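Local coordinates for protein superoxide dismutase [Mn/Fe] (Aeropyrum pernix, PDB 3AK2) that catalyses the dismutation of superoxide to molecular oxygen and hydrogen peroxide, working as a cambialistic enzyme with either manganese or iron in its active site, at residues A87-G92 with W187-W192; I164-H169 with G180-N185. All coordinates share one frame; numbering follows the deposited sequence.

Interaction 1 (A87-G92 with W187-W192); sequences APPGKG and WNVVNW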
loop_
_atom_site.group_PDB
_atom_site.type_symbol
_atom_site.label_atom_id
_atom_site.label_comp_id
_atom_site.label_asym_id
_atom_site.label_seq_id
_atom_site.Cartn_x
_atom_site.Cartn_y
_atom_site.Cartn_z
ATOM N N ALA A 87 -26.577 -16.679 0.654
ATOM C CA ALA A 87 -27.997 -16.986 0.796
ATOM C C ALA A 87 -28.163 -17.943 1.964
ATOM O O ALA A 87 -27.217 -18.655 2.311
ATOM C CB ALA A 87 -28.542 -17.608 -0.492
ATOM N N PRO A 88 -29.363 -17.967 2.582
ATOM C CA PRO A 88 -29.602 -18.904 3.677
ATOM C C PRO A 88 -29.269 -20.332 3.246
ATOM O O PRO A 88 -29.536 -20.697 2.095
ATOM C CB PRO A 88 -31.106 -18.760 3.939
ATOM C CG PRO A 88 -31.432 -17.387 3.489
ATOM C CD PRO A 88 -30.549 -17.136 2.302
ATOM N N PRO A 89 -28.676 -21.133 4.154
ATOM C CA PRO A 89 -28.289 -22.509 3.815
ATOM C C PRO A 89 -29.437 -23.265 3.141
ATOM O O PRO A 89 -30.576 -23.202 3.607
ATOM C CB PRO A 89 -27.961 -23.132 5.174
ATOM C CG PRO A 89 -27.622 -21.986 6.059
ATOM C CD PRO A 89 -28.354 -20.785 5.551
ATOM N N GLY A 90 -29.138 -23.958 2.045
ATOM C CA GLY A 90 -30.173 -24.569 1.205
ATOM C C GLY A 90 -30.135 -23.957 -0.182
ATOM O O GLY A 90 -29.637 -24.576 -1.126
ATOM N N LYS A 91 -30.658 -22.736 -0.308
ATOM C CA LYS A 91 -30.412 -21.926 -1.498
ATOM C C LYS A 91 -28.916 -21.617 -1.564
ATOM O O LYS A 91 -28.322 -21.583 -2.645
ATOM C CB LYS A 91 -31.224 -20.626 -1.474
ATOM C CG LYS A 91 -30.998 -19.749 -2.704
ATOM C CD LYS A 91 -31.691 -18.404 -2.603
ATOM C CE LYS A 91 -31.298 -17.519 -3.775
ATOM N NZ LYS A 91 -32.033 -16.226 -3.779
ATOM N N GLY A 92 -28.320 -21.395 -0.394
ATOM C CA GLY A 92 -26.881 -21.200 -0.274
ATOM C C GLY A 92 -26.157 -22.513 -0.062
ATOM O O GLY A 92 -26.733 -23.480 0.448
ATOM N N TRP A 187 -18.458 -21.359 2.764
ATOM C CA TRP A 187 -18.894 -22.113 1.587
ATOM C C TRP A 187 -20.338 -22.602 1.692
ATOM O O TRP A 187 -21.021 -22.743 0.681
ATOM C CB TRP A 187 -17.960 -23.292 1.319
ATOM C CG TRP A 187 -16.604 -22.850 0.893
ATOM C CD1 TRP A 187 -15.479 -22.801 1.663
ATOM C CD2 TRP A 187 -16.230 -22.360 -0.397
ATOM N NE1 TRP A 187 -14.421 -22.318 0.929
ATOM C CE2 TRP A 187 -14.855 -22.044 -0.341
ATOM C CE3 TRP A 187 -16.923 -22.163 -1.600
ATOM C CZ2 TRP A 187 -14.158 -21.536 -1.443
ATOM C CZ3 TRP A 187 -16.229 -21.661 -2.695
ATOM C CH2 TRP A 187 -14.858 -21.357 -2.608
ATOM N N ASN A 188 -20.799 -22.831 2.918
ATOM C CA ASN A 188 -22.154 -23.331 3.152
ATOM C C ASN A 188 -23.263 -22.315 2.903
ATOM O O ASN A 188 -24.444 -22.672 2.892
ATOM C CB ASN A 188 -22.260 -23.904 4.562
ATOM C CG ASN A 188 -21.354 -25.091 4.766
ATOM O OD1 ASN A 188 -21.526 -26.132 4.131
ATOM N ND2 ASN A 188 -20.374 -24.943 5.648
ATOM N N VAL A 189 -22.884 -21.053 2.694
ATOM C CA VAL A 189 -23.862 -20.003 2.391
ATOM C C VAL A 189 -23.643 -19.305 1.037
ATOM O O VAL A 189 -24.324 -18.333 0.725
ATOM C CB VAL A 189 -23.979 -18.942 3.535
ATOM C CG1 VAL A 189 -24.457 -19.586 4.837
ATOM C CG2 VAL A 189 -22.659 -18.194 3.743
ATOM N N VAL A 190 -22.712 -19.811 0.229
ATOM C CA VAL A 190 -22.467 -19.221 -1.092
ATOM C C VAL A 190 -23.691 -19.380 -1.991
ATOM O O VAL A 190 -24.221 -20.483 -2.147
ATOM C CB VAL A 190 -21.219 -19.815 -1.786
ATOM C CG1 VAL A 190 -21.112 -19.324 -3.230
ATOM C CG2 VAL A 190 -19.966 -19.456 -1.012
ATOM N N ASN A 191 -24.136 -18.268 -2.562
ATOM C CA ASN A 191 -25.279 -18.241 -3.459
ATOM C C ASN A 191 -24.822 -18.419 -4.905
ATOM O O ASN A 191 -24.586 -17.442 -5.623
ATOM C CB ASN A 191 -26.030 -16.919 -3.280
ATOM C CG ASN A 191 -27.309 -16.847 -4.088
ATOM O OD1 ASN A 191 -27.702 -17.803 -4.762
ATOM N ND2 ASN A 191 -27.976 -15.701 -4.018
ATOM N N TRP A 192 -24.695 -19.672 -5.334
ATOM C CA TRP A 192 -24.186 -19.953 -6.674
ATOM C C TRP A 192 -25.094 -19.429 -7.784
ATOM O O TRP A 192 -24.620 -19.129 -8.879
ATOM C CB TRP A 192 -23.868 -21.441 -6.849
ATOM C CG TRP A 192 -22.672 -21.852 -6.060
ATOM C CD1 TRP A 192 -22.654 -22.659 -4.963
ATOM C CD2 TRP A 192 -21.314 -21.439 -6.278
ATOM N NE1 TRP A 192 -21.371 -22.790 -4.491
ATOM C CE2 TRP A 192 -20.528 -22.051 -5.280
ATOM C CE3 TRP A 192 -20.685 -20.621 -7.227
ATOM C CZ2 TRP A 192 -19.142 -21.874 -5.202
ATOM C CZ3 TRP A 192 -19.307 -20.440 -7.146
ATOM C CH2 TRP A 192 -18.552 -21.065 -6.141
HETATM O O HOH W 1 -25.972 -22.282 -4.008
HETATM O O HOH W 2 -27.925 -20.475 -5.126
HETATM O O HOH W 3 -30.173 -15.327 -6.066
#

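Interaction 2 (I164-H169 with G180-N185); sequences IDVWEH and GSYVEN. With MN (manganese (II) ion), chain E.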
loop_
_atom_site.group_PDB
_atom_site.type_symbol
_atom_site.label_atom_id
_atom_site.label_comp_id
_atom_site.label_asym_id
_atom_site.label_seq_id
_atom_site.Cartn_x
_atom_site.Cartn_y
_atom_site.Cartn_z
ATOM N N ILE A 164 -15.313 -12.957 -0.847
ATOM C CA ILE A 164 -15.424 -13.257 0.577
ATOM C C ILE A 164 -14.694 -12.176 1.365
ATOM O O ILE A 164 -13.533 -11.867 1.097
ATOM C CB ILE A 164 -14.914 -14.677 0.958
ATOM C CG1 ILE A 164 -15.145 -14.935 2.457
ATOM C CG2 ILE A 164 -13.450 -14.858 0.573
ATOM C CD1 ILE A 164 -14.666 -16.293 2.973
ATOM N N ASP A 165 -15.396 -11.604 2.332
ATOM C CA ASP A 165 -14.840 -10.588 3.207
ATOM C C ASP A 165 -14.047 -11.278 4.307
ATOM O O ASP A 165 -14.611 -12.078 5.068
ATOM C CB ASP A 165 -15.988 -9.786 3.811
ATOM C CG ASP A 165 -15.532 -8.542 4.545
ATOM O OD1 ASP A 165 -14.312 -8.273 4.647
ATOM O OD2 ASP A 165 -16.428 -7.823 5.011
ATOM N N VAL A 166 -12.746 -11.000 4.379
ATOM C CA VAL A 166 -11.922 -11.492 5.483
ATOM C C VAL A 166 -11.361 -10.370 6.359
ATOM O O VAL A 166 -10.363 -10.557 7.060
ATOM C CB VAL A 166 -10.816 -12.487 5.033
ATOM C CG1 VAL A 166 -11.435 -13.796 4.548
ATOM C CG2 VAL A 166 -9.921 -11.881 3.963
ATOM N N TRP A 167 -12.011 -9.209 6.335
ATOM C CA TRP A 167 -11.786 -8.240 7.399
ATOM C C TRP A 167 -12.142 -8.924 8.711
ATOM O O TRP A 167 -13.028 -9.779 8.747
ATOM C CB TRP A 167 -12.665 -7.013 7.226
ATOM C CG TRP A 167 -12.175 -6.035 6.204
ATOM C CD1 TRP A 167 -11.984 -6.262 4.867
ATOM C CD2 TRP A 167 -11.841 -4.665 6.433
ATOM N NE1 TRP A 167 -11.542 -5.116 4.254
ATOM C CE2 TRP A 167 -11.453 -4.117 5.189
ATOM C CE3 TRP A 167 -11.829 -3.844 7.568
ATOM C CZ2 TRP A 167 -11.050 -2.784 5.051
ATOM C CZ3 TRP A 167 -11.434 -2.521 7.432
ATOM C CH2 TRP A 167 -11.051 -2.004 6.180
ATOM N N GLU A 168 -11.460 -8.548 9.784
ATOM C CA GLU A 168 -11.698 -9.193 11.073
ATOM C C GLU A 168 -13.147 -9.031 11.534
ATOM O O GLU A 168 -13.719 -9.962 12.103
ATOM C CB GLU A 168 -10.689 -8.706 12.112
ATOM C CG GLU A 168 -9.259 -9.115 11.753
ATOM C CD GLU A 168 -8.212 -8.657 12.746
ATOM O OE1 GLU A 168 -8.284 -7.506 13.224
ATOM O OE2 GLU A 168 -7.292 -9.458 13.025
ATOM N N HIS A 169 -13.752 -7.878 11.252
ATOM C CA HIS A 169 -15.148 -7.645 11.630
ATOM C C HIS A 169 -16.137 -8.621 10.993
ATOM O O HIS A 169 -17.271 -8.737 11.455
ATOM C CB HIS A 169 -15.589 -6.194 11.379
ATOM C CG HIS A 169 -15.644 -5.796 9.931
ATOM N ND1 HIS A 169 -14.851 -4.795 9.412
ATOM C CD2 HIS A 169 -16.417 -6.229 8.904
ATOM C CE1 HIS A 169 -15.121 -4.639 8.127
ATOM N NE2 HIS A 169 -16.065 -5.500 7.791
ATOM N N GLY A 180 -9.543 -19.261 9.356
ATOM C CA GLY A 180 -9.601 -20.493 8.567
ATOM C C GLY A 180 -10.936 -21.208 8.691
ATOM O O GLY A 180 -11.524 -21.631 7.689
ATOM N N SER A 181 -11.421 -21.330 9.925
ATOM C CA SER A 181 -12.719 -21.952 10.179
ATOM C C SER A 181 -13.854 -21.129 9.572
ATOM O O SER A 181 -14.797 -21.687 9.019
ATOM C CB SER A 181 -12.943 -22.149 11.677
ATOM O OG SER A 181 -14.207 -22.732 11.926
ATOM N N TYR A 182 -13.750 -19.804 9.659
ATOM C CA TYR A 182 -14.727 -18.924 9.023
ATOM C C TYR A 182 -14.828 -19.170 7.521
ATOM O O TYR A 182 -15.929 -19.333 6.992
ATOM C CB TYR A 182 -14.401 -17.458 9.307
ATOM C CG TYR A 182 -15.048 -16.460 8.368
ATOM C CD1 TYR A 182 -16.431 -16.278 8.349
ATOM C CD2 TYR A 182 -14.267 -15.677 7.520
ATOM C CE1 TYR A 182 -17.023 -15.353 7.493
ATOM C CE2 TYR A 182 -14.846 -14.744 6.662
ATOM C CZ TYR A 182 -16.224 -14.583 6.659
ATOM O OH TYR A 182 -16.819 -13.660 5.823
ATOM N N VAL A 183 -13.678 -19.201 6.846
ATOM C CA VAL A 183 -13.635 -19.393 5.395
ATOM C C VAL A 183 -14.233 -20.744 5.004
ATOM O O VAL A 183 -15.009 -20.833 4.051
ATOM C CB VAL A 183 -12.191 -19.251 4.853
ATOM C CG1 VAL A 183 -12.102 -19.657 3.382
ATOM C CG2 VAL A 183 -11.679 -17.824 5.055
ATOM N N GLU A 184 -13.881 -21.787 5.754
ATOM C CA GLU A 184 -14.418 -23.122 5.502
ATOM C C GLU A 184 -15.943 -23.153 5.637
ATOM O O GLU A 184 -16.638 -23.752 4.812
ATOM C CB GLU A 184 -13.770 -24.152 6.433
ATOM C CG GLU A 184 -12.303 -24.454 6.114
ATOM C CD GLU A 184 -12.101 -25.060 4.732
ATOM O OE1 GLU A 184 -12.945 -25.876 4.297
ATOM O OE2 GLU A 184 -11.089 -24.727 4.082
ATOM N N ASN A 185 -16.450 -22.488 6.669
ATOM C CA ASN A 185 -17.886 -22.426 6.920
ATOM C C ASN A 185 -18.656 -21.571 5.915
ATOM O O ASN A 185 -19.809 -21.862 5.596
ATOM C CB ASN A 185 -18.158 -21.954 8.347
ATOM C CG ASN A 185 -18.138 -23.092 9.342
ATOM O OD1 ASN A 185 -19.087 -23.868 9.425
ATOM N ND2 ASN A 185 -17.057 -23.196 10.107
HETATM MN MN MN E . -16.717 -5.940 5.721
HETATM O O HOH W 4 -14.858 -5.390 4.864
#

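Interaction 1 (A87-G92 with W187-W192)
Asn191 lies against Ala87 and Lys91: its CB lies 3.8 Å from Ala87 CB, and its amide crosses the tip of Lys91, with OD1 3.7 Å from Lys91 CE. CG stands anti to the backbone N (chi1 -175°), which carries the amide past the Ala87 methyl to the end of the fully extended lysine chain. There ND2 bonds to Pro84 O and shares one water with Lys91 NZ; a second water bridges Asn191 OD1 and Lys91 O. The direct backbone link is Ala87 N to Val189 O (2.8 Å, 147° at the hydrogen). Val189 turns CG1 alongside the Pro89 ring, 4.1 Å from CD, and Tyr22 packs on both. Gly92 brings its CA to 3.3 Å from Val190 O in a CA-H...O contact; a CB at Gly92 would come too close to Val189 O and Ala87 O, which suits glycine to this close approach. Asn191 also occupies an N-cap position, OD1 accepting a weak bond from Asp194 N. The contact thus joins the proline- and glycine-rich loop between helices 62-82 and 98-108 of the iron/manganese superoxide dismutase fold to the capped start of helix 192-205.

Interaction 2 (I164-H169 with G180-N185)
Tyr182 reaches from helix 179-186 to the end of strand 159-165. From CB, its CG stands anti to the backbone N (chi1 161°), which sends the ring out from the helix toward the strand. Farther along, CE2 meets the CD1 methyl of Ile164 at 4.0 Å, obliquely to the ring, and CG1 of Val166 at the ring edge. Asp165 O also lies at this edge, near the ring plane and 3.1 Å from Tyr182 CE2. At the tip, OH donates to the same Asp165 O (2.8 Å), lying in the plane of that carbonyl with a C=O...O angle of 152°. Beside the ring, Val183 CG2 touches both Ile164 CD1 (3.9 Å) and Val166 CG1, while Phe118 and Ala122 of helix 111-123 pack on Ile164. A phenylalanine in place of Tyr182 would probably keep much of this apolar contact but leave Asp165 O without its hydroxyl partner, holding the metal-binding strand end less firmly.

The bonded carbonyl belongs to a metal ligand. Asp165 binds manganese through OD2 at 2.0 Å, and its other oxygen, OD1, accepts from Trp167 N (3.0 Å) above the carboxylate plane, closing an Asx turn that helps fix the carboxylate's rotation. His169 NE2 binds at 2.2 Å, and His31, His79 and a water complete the coordination. The water lies over one face of the Trp167 ring, toward its rim. His169 ND1 bonds to Glu168 of a second subunit, and the reciprocal bond is also made, so the metal site is tied to the subunit interface. The Asp-X-Trp-Glu-His segment that supplies two metal ligands, with its Glu-His bridge between subunits, is a hallmark of iron/manganese superoxide dismutases.

How the interactions relate
From the N terminus the chain runs through the helical hairpin, whose helices 25-54 and 62-82 supply His31 and His79, before entering the loop at 87-92. Interaction 1 joins that loop to 187-192, closing a long excursion through helices 98-108 and 111-123 and the three-stranded antiparallel sheet. Interaction 2 lies within this excursion and closes a much shorter loop, linking the end of strand 159-165 to helix 179-186 around helix 172-175. The two loops therefore nest without crossing. Their centres are about 15 Å apart, and residues 180-185 and 187-192 nearly adjoin: one helix contacts the metal-binding strand end, and the turn following it contacts the loop at 87-92.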